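PDB 2ZZR: unsaturated glucuronyl hydrolase from Streptococcus agalactiae, which hydrolyses unsaturated disaccharides of chondroitin, hyaluronan and heparin, releasing the unsaturated uronic acid. Local coordinates for residues I11-L23 / D327-R340. Residues are numbered along the deposited sequence; the frame is centred on the assembly and turned at random.
Sequences IENPKRFLNSRLL and DKETYKYAMHTMLR. With SO4 (sulfate ion), chain D.
Leu22 makes CH-pi contacts with two rings of helix 328-340 at once: CD2 lies 3.6 Å from the His336 centroid, over its centre, and off-centre over one face of Tyr333. A branched leucine tip suits this notch between aromatics three residues, roughly one turn, apart. His336 is kept from turning by its ND1, which donates to Lys332 O at 3.0 Å.

Phe17 meets the helix where a small residue lets it approach closely: Ala334 CB sits over one ring face, 4.0 Å from the centroid, Arg16 CG over the opposite face. Nearer the helix start, Ile11 CD1 fits among Thr330 CG2, Tyr331 and Asp327 CB and CG; water 1 joins Ile11 N to Asp327 OD2. Small hydroxyls suit the middle: in one Thr337 conformer, Ser20 OG and Thr337 OG1 are 3.0 Å apart, and OG1 donates to Tyr333 O.

At the far end Arg340, bent at chi3 (-68°), turns its guanidinium between Leu23 CD2 and the Arg21 guanidinium, the two planes 24° apart. Its NH2 donates to Arg21 O at 3.2 Å, from above the carbonyl plane, and water 2 bridges that oxygen to NE. Salt bridges from Arg340 to Glu27 and Glu344 probably ease the like-charge stacking.

This is packing outside the family 88 (alpha/alpha) barrel, away from the catalytic and substrate-binding residues. Helix 328-346 also meets helices 265-280 (Tyr331, Met338), 304-318 (Met335, Met338) and 376-390 (Leu339); Ile11 and Leu23 reach 265-280 and 376-390.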
loop_
_atom_site.group_PDB
_atom_site.type_symbol
_atom_site.label_atom_id
_atom_site.label_comp_id
_atom_site.label_asym_id
_atom_site.label_seq_id
_atom_site.Cartn_x
_atom_site.Cartn_y
_atom_site.Cartn_z
ATOM N N ILE A 11 -21.666 -7.924 4.045
ATOM C CA ILE A 11 -21.210 -6.966 5.047
ATOM C C ILE A 11 -22.168 -7.048 6.227
ATOM O O ILE A 11 -23.310 -6.579 6.169
ATOM C CB ILE A 11 -21.107 -5.533 4.511
ATOM C CG1 ILE A 11 -20.135 -5.492 3.326
ATOM C CG2 ILE A 11 -20.676 -4.583 5.636
ATOM C CD1 ILE A 11 -20.173 -4.185 2.521
ATOM N N GLU A 12 -21.683 -7.684 7.285
ATOM C CA GLU A 12 -22.514 -8.018 8.428
ATOM C C GLU A 12 -22.850 -6.746 9.203
ATOM O O GLU A 12 -21.998 -5.875 9.380
ATOM C CB GLU A 12 -21.827 -9.111 9.275
ATOM C CG GLU A 12 -21.673 -10.456 8.497
ATOM C CD GLU A 12 -20.764 -11.500 9.170
ATOM O OE1 GLU A 12 -20.649 -12.626 8.612
ATOM O OE2 GLU A 12 -20.164 -11.204 10.236
ATOM N N ASN A 13 -24.116 -6.611 9.598
ATOM C CA ASN A 13 -24.592 -5.436 10.333
ATOM C C ASN A 13 -24.154 -4.091 9.697
ATOM O O ASN A 13 -23.472 -3.298 10.340
ATOM C CB ASN A 13 -24.143 -5.552 11.805
ATOM C CG ASN A 13 -24.649 -4.419 12.682
ATOM O OD1 ASN A 13 -25.729 -3.861 12.462
ATOM N ND2 ASN A 13 -23.861 -4.074 13.694
ATOM N N PRO A 14 -24.555 -3.830 8.430
ATOM C CA PRO A 14 -24.062 -2.660 7.673
ATOM C C PRO A 14 -24.396 -1.278 8.247
ATOM O O PRO A 14 -23.766 -0.288 7.862
ATOM C CB PRO A 14 -24.728 -2.825 6.301
ATOM C CG PRO A 14 -25.938 -3.647 6.570
ATOM C CD PRO A 14 -25.511 -4.615 7.628
ATOM N N LYS A 15 -25.375 -1.201 9.150
ATOM C CA LYS A 15 -25.705 0.067 9.808
ATOM C C LYS A 15 -24.524 0.633 10.605
ATOM O O LYS A 15 -24.435 1.841 10.811
ATOM C CB LYS A 15 -26.937 -0.079 10.710
ATOM C CG LYS A 15 -28.234 -0.361 9.959
ATOM C CD LYS A 15 -29.394 -0.586 10.934
ATOM C CE LYS A 15 -30.617 -1.172 10.233
ATOM N NZ LYS A 15 -31.317 -0.168 9.380
ATOM N N ARG A 16 -23.618 -0.249 11.029
ATOM C CA ARG A 16 -22.388 0.149 11.724
ATOM C C ARG A 16 -21.568 1.141 10.894
ATOM O O ARG A 16 -20.816 1.947 11.441
ATOM C CB ARG A 16 -21.547 -1.084 12.109
ATOM C CG ARG A 16 -20.847 -1.809 10.958
ATOM C CD ARG A 16 -20.356 -3.205 11.361
ATOM N NE ARG A 16 -19.279 -3.133 12.348
ATOM C CZ ARG A 16 -18.054 -3.635 12.188
ATOM N NH1 ARG A 16 -17.727 -4.297 11.084
ATOM N NH2 ARG A 16 -17.156 -3.487 13.155
ATOM N N PHE A 17 -21.741 1.079 9.571
ATOM C CA PHE A 17 -21.104 2.018 8.645
ATOM C C PHE A 17 -22.093 3.080 8.152
ATOM O O PHE A 17 -21.800 4.274 8.179
ATOM C CB PHE A 17 -20.495 1.265 7.450
ATOM C CG PHE A 17 -19.521 0.177 7.837
ATOM C CD1 PHE A 17 -18.317 0.489 8.470
ATOM C CD2 PHE A 17 -19.792 -1.155 7.542
ATOM C CE1 PHE A 17 -17.412 -0.508 8.814
ATOM C CE2 PHE A 17 -18.889 -2.164 7.882
ATOM C CZ PHE A 17 -17.697 -1.841 8.524
ATOM N N LEU A 18 -23.268 2.632 7.713
ATOM C CA LEU A 18 -24.264 3.513 7.094
ATOM C C LEU A 18 -24.799 4.626 8.005
ATOM O O LEU A 18 -25.171 5.694 7.522
ATOM C CB LEU A 18 -25.417 2.686 6.514
ATOM C CG LEU A 18 -25.131 1.832 5.271
ATOM C CD1 LEU A 18 -26.267 0.863 5.025
ATOM C CD2 LEU A 18 -24.887 2.691 4.032
ATOM N N ASN A 19 -24.818 4.378 9.315
ATOM C CA ASN A 19 -25.285 5.367 10.295
ATOM C C ASN A 19 -24.280 6.474 10.620
ATOM O O ASN A 19 -24.576 7.369 11.419
ATOM C CB ASN A 19 -25.705 4.679 11.603
ATOM C CG ASN A 19 -27.015 3.919 11.482
ATOM O OD1 ASN A 19 -27.665 3.918 10.435
ATOM N ND2 ASN A 19 -27.411 3.264 12.569
ATOM N N SER A 20 -23.097 6.416 10.012
ATOM C CA SER A 20 -22.031 7.376 10.301
ATOM C C SER A 20 -22.171 8.710 9.579
ATOM O O SER A 20 -22.847 8.812 8.551
ATOM C CB SER A 20 -20.673 6.773 9.957
ATOM O OG SER A 20 -20.400 5.652 10.778
ATOM N N ARG A 21 -21.506 9.725 10.126
ATOM C CA ARG A 21 -21.425 11.042 9.503
ATOM C C ARG A 21 -20.307 11.036 8.473
ATOM O O ARG A 21 -19.182 10.632 8.776
ATOM C CB ARG A 21 -21.116 12.122 10.545
ATOM C CG ARG A 21 -22.196 12.364 11.589
ATOM C CD ARG A 21 -21.582 12.963 12.851
ATOM N NE ARG A 21 -20.731 11.976 13.520
ATOM C CZ ARG A 21 -19.572 12.246 14.117
ATOM N NH1 ARG A 21 -18.891 11.261 14.683
ATOM N NH2 ARG A 21 -19.088 13.483 14.144
ATOM N N LEU A 22 -20.609 11.495 7.262
ATOM C CA LEU A 22 -19.572 11.682 6.249
ATOM C C LEU A 22 -18.596 12.774 6.676
ATOM O O LEU A 22 -18.992 13.768 7.293
ATOM C CB LEU A 22 -20.189 12.023 4.884
ATOM C CG LEU A 22 -21.107 10.978 4.239
ATOM C CD1 LEU A 22 -21.766 11.556 2.993
ATOM C CD2 LEU A 22 -20.358 9.692 3.904
ATOM N N LEU A 23 -17.321 12.581 6.353
ATOM C CA LEU A 23 -16.282 13.560 6.643
ATOM C C LEU A 23 -16.482 14.839 5.846
ATOM O O LEU A 23 -16.713 14.799 4.636
ATOM C CB LEU A 23 -14.895 12.980 6.356
ATOM C CG LEU A 23 -14.312 12.031 7.406
ATOM C CD1 LEU A 23 -13.134 11.279 6.808
ATOM C CD2 LEU A 23 -13.895 12.793 8.679
ATOM N N ASP A 327 -23.940 -2.783 -2.289
ATOM C CA ASP A 327 -23.010 -2.448 -1.214
ATOM C C ASP A 327 -22.185 -1.193 -1.467
ATOM O O ASP A 327 -21.393 -0.798 -0.611
ATOM C CB ASP A 327 -22.083 -3.629 -0.933
ATOM C CG ASP A 327 -22.788 -4.773 -0.219
ATOM O OD1 ASP A 327 -23.816 -4.538 0.451
ATOM O OD2 ASP A 327 -22.309 -5.910 -0.347
ATOM N N LYS A 328 -22.374 -0.556 -2.627
ATOM C CA LYS A 328 -21.583 0.632 -2.962
ATOM C C LYS A 328 -21.700 1.721 -1.905
ATOM O O LYS A 328 -20.691 2.262 -1.452
ATOM C CB LYS A 328 -21.940 1.193 -4.343
ATOM C CG LYS A 328 -21.007 2.325 -4.757
ATOM C CD LYS A 328 -21.236 2.795 -6.182
ATOM C CE LYS A 328 -20.159 3.805 -6.573
ATOM N NZ LYS A 328 -20.256 4.193 -8.025
ATOM N N GLU A 329 -22.930 2.039 -1.504
ATOM C CA GLU A 329 -23.127 3.053 -0.484
ATOM C C GLU A 329 -22.513 2.638 0.862
ATOM O O GLU A 329 -21.909 3.464 1.559
ATOM C CB GLU A 329 -24.609 3.386 -0.325
ATOM C CG GLU A 329 -24.836 4.413 0.754
ATOM C CD GLU A 329 -26.144 5.129 0.611
ATOM O OE1 GLU A 329 -27.184 4.526 0.957
ATOM O OE2 GLU A 329 -26.121 6.302 0.174
ATOM N N THR A 330 -22.660 1.362 1.215
ATOM C CA THR A 330 -22.007 0.830 2.420
ATOM C C THR A 330 -20.488 1.053 2.383
ATOM O O THR A 330 -19.913 1.514 3.372
ATOM C CB THR A 330 -22.344 -0.652 2.643
ATOM O OG1 THR A 330 -23.765 -0.811 2.674
ATOM C CG2 THR A 330 -21.768 -1.150 3.976
ATOM N N TYR A 331 -19.851 0.748 1.250
ATOM C CA TYR A 331 -18.407 0.976 1.099
ATOM C C TYR A 331 -18.038 2.443 1.278
ATOM O O TYR A 331 -17.050 2.759 1.945
ATOM C CB TYR A 331 -17.885 0.478 -0.253
ATOM C CG TYR A 331 -17.870 -1.026 -0.453
ATOM C CD1 TYR A 331 -18.373 -1.585 -1.627
ATOM C CD2 TYR A 331 -17.333 -1.888 0.513
ATOM C CE1 TYR A 331 -18.350 -2.965 -1.845
ATOM C CE2 TYR A 331 -17.310 -3.280 0.304
ATOM C CZ TYR A 331 -17.822 -3.804 -0.873
ATOM O OH TYR A 331 -17.816 -5.163 -1.098
ATOM N N LYS A 332 -18.826 3.342 0.691
ATOM C CA LYS A 332 -18.572 4.775 0.835
ATOM C C LYS A 332 -18.595 5.181 2.307
ATOM O O LYS A 332 -17.696 5.871 2.792
ATOM C CB LYS A 332 -19.592 5.603 0.043
ATOM C CG LYS A 332 -19.396 7.112 0.159
ATOM C CD LYS A 332 -20.717 7.847 -0.067
ATOM C CE LYS A 332 -20.578 9.339 0.206
ATOM N NZ LYS A 332 -19.869 10.038 -0.895
ATOM N N TYR A 333 -19.629 4.745 3.015
ATOM C CA TYR A 333 -19.758 5.084 4.417
ATOM C C TYR A 333 -18.698 4.386 5.257
ATOM O O TYR A 333 -18.183 4.977 6.201
ATOM C CB TYR A 333 -21.180 4.821 4.917
ATOM C CG TYR A 333 -22.089 5.986 4.615
ATOM C CD1 TYR A 333 -22.643 6.155 3.339
ATOM C CD2 TYR A 333 -22.358 6.948 5.586
ATOM C CE1 TYR A 333 -23.464 7.243 3.051
ATOM C CE2 TYR A 333 -23.176 8.040 5.309
ATOM C CZ TYR A 333 -23.723 8.182 4.040
ATOM O OH TYR A 333 -24.528 9.261 3.768
ATOM N N ALA A 334 -18.346 3.161 4.878
ATOM C CA ALA A 334 -17.276 2.415 5.549
ATOM C C ALA A 334 -15.945 3.160 5.497
ATOM O O ALA A 334 -15.288 3.321 6.518
ATOM C CB ALA A 334 -17.135 1.011 4.968
ATOM N N MET A 335 -15.545 3.633 4.319
ATOM C CA MET A 335 -14.259 4.332 4.219
ATOM C C MET A 335 -14.249 5.663 4.982
ATOM O O MET A 335 -13.232 6.034 5.559
ATOM C CB MET A 335 -13.801 4.492 2.764
ATOM C CG MET A 335 -14.624 5.435 1.925
ATOM S SD MET A 335 -13.847 5.695 0.328
ATOM C CE MET A 335 -14.973 6.947 -0.314
ATOM N N HIS A 336 -15.384 6.359 5.000
ATOM C CA HIS A 336 -15.536 7.573 5.809
ATOM C C HIS A 336 -15.389 7.300 7.310
ATOM O O HIS A 336 -14.700 8.058 8.002
ATOM C CB HIS A 336 -16.876 8.251 5.529
ATOM C CG HIS A 336 -16.842 9.204 4.374
ATOM N ND1 HIS A 336 -16.904 8.791 3.062
ATOM C CD2 HIS A 336 -16.762 10.555 4.340
ATOM C CE1 HIS A 336 -16.870 9.847 2.267
ATOM N NE2 HIS A 336 -16.787 10.929 3.019
ATOM N N THR A 337 -16.032 6.233 7.794
ATOM C CA THR A 337 -15.971 5.868 9.211
ATOM C C THR A 337 -14.544 5.502 9.621
ATOM O O THR A 337 -14.059 5.939 10.670
ATOM C CB THR A 337 -16.909 4.686 9.540
ATOM O OG1 THR A 337 -18.187 4.898 8.928
ATOM C CG2 THR A 337 -17.095 4.551 11.046
ATOM N N MET A 338 -13.885 4.703 8.783
ATOM C CA MET A 338 -12.519 4.248 9.025
ATOM C C MET A 338 -11.548 5.426 9.037
ATOM O O MET A 338 -10.734 5.560 9.953
ATOM C CB MET A 338 -12.118 3.214 7.970
ATOM C CG MET A 338 -12.962 1.928 8.012
ATOM S SD MET A 338 -12.927 1.012 6.450
ATOM C CE MET A 338 -11.341 0.208 6.613
ATOM N N LEU A 339 -11.650 6.293 8.030
ATOM C CA LEU A 339 -10.788 7.464 7.964
ATOM C C LEU A 339 -11.066 8.431 9.120
ATOM O O LEU A 339 -10.130 9.009 9.682
ATOM C CB LEU A 339 -10.909 8.166 6.605
ATOM C CG LEU A 339 -9.925 9.307 6.295
ATOM C CD1 LEU A 339 -8.447 8.923 6.516
ATOM C CD2 LEU A 339 -10.139 9.811 4.877
ATOM N N ARG A 340 -12.341 8.602 9.469
ATOM C CA ARG A 340 -12.706 9.441 10.617
ATOM C C ARG A 340 -12.000 8.958 11.885
ATOM O O ARG A 340 -11.408 9.759 12.608
ATOM C CB ARG A 340 -14.219 9.473 10.849
ATOM C CG ARG A 340 -14.608 10.322 12.068
ATOM C CD ARG A 340 -16.108 10.378 12.308
ATOM N NE ARG A 340 -16.824 11.113 11.264
ATOM C CZ ARG A 340 -16.807 12.437 11.114
ATOM N NH1 ARG A 340 -16.098 13.205 11.932
ATOM N NH2 ARG A 340 -17.502 13.000 10.134
HETATM S S SO4 D . -19.822 -2.090 15.793
HETATM O O1 SO4 D . -20.957 -2.769 15.170
HETATM O O2 SO4 D . -18.749 -1.902 14.821
HETATM O O3 SO4 D . -20.245 -0.782 16.289
HETATM O O4 SO4 D . -19.315 -2.906 16.894
HETATM O O HOH W 1 -23.316 -7.265 1.747
HETATM O O HOH W 2 -17.514 8.861 9.737
#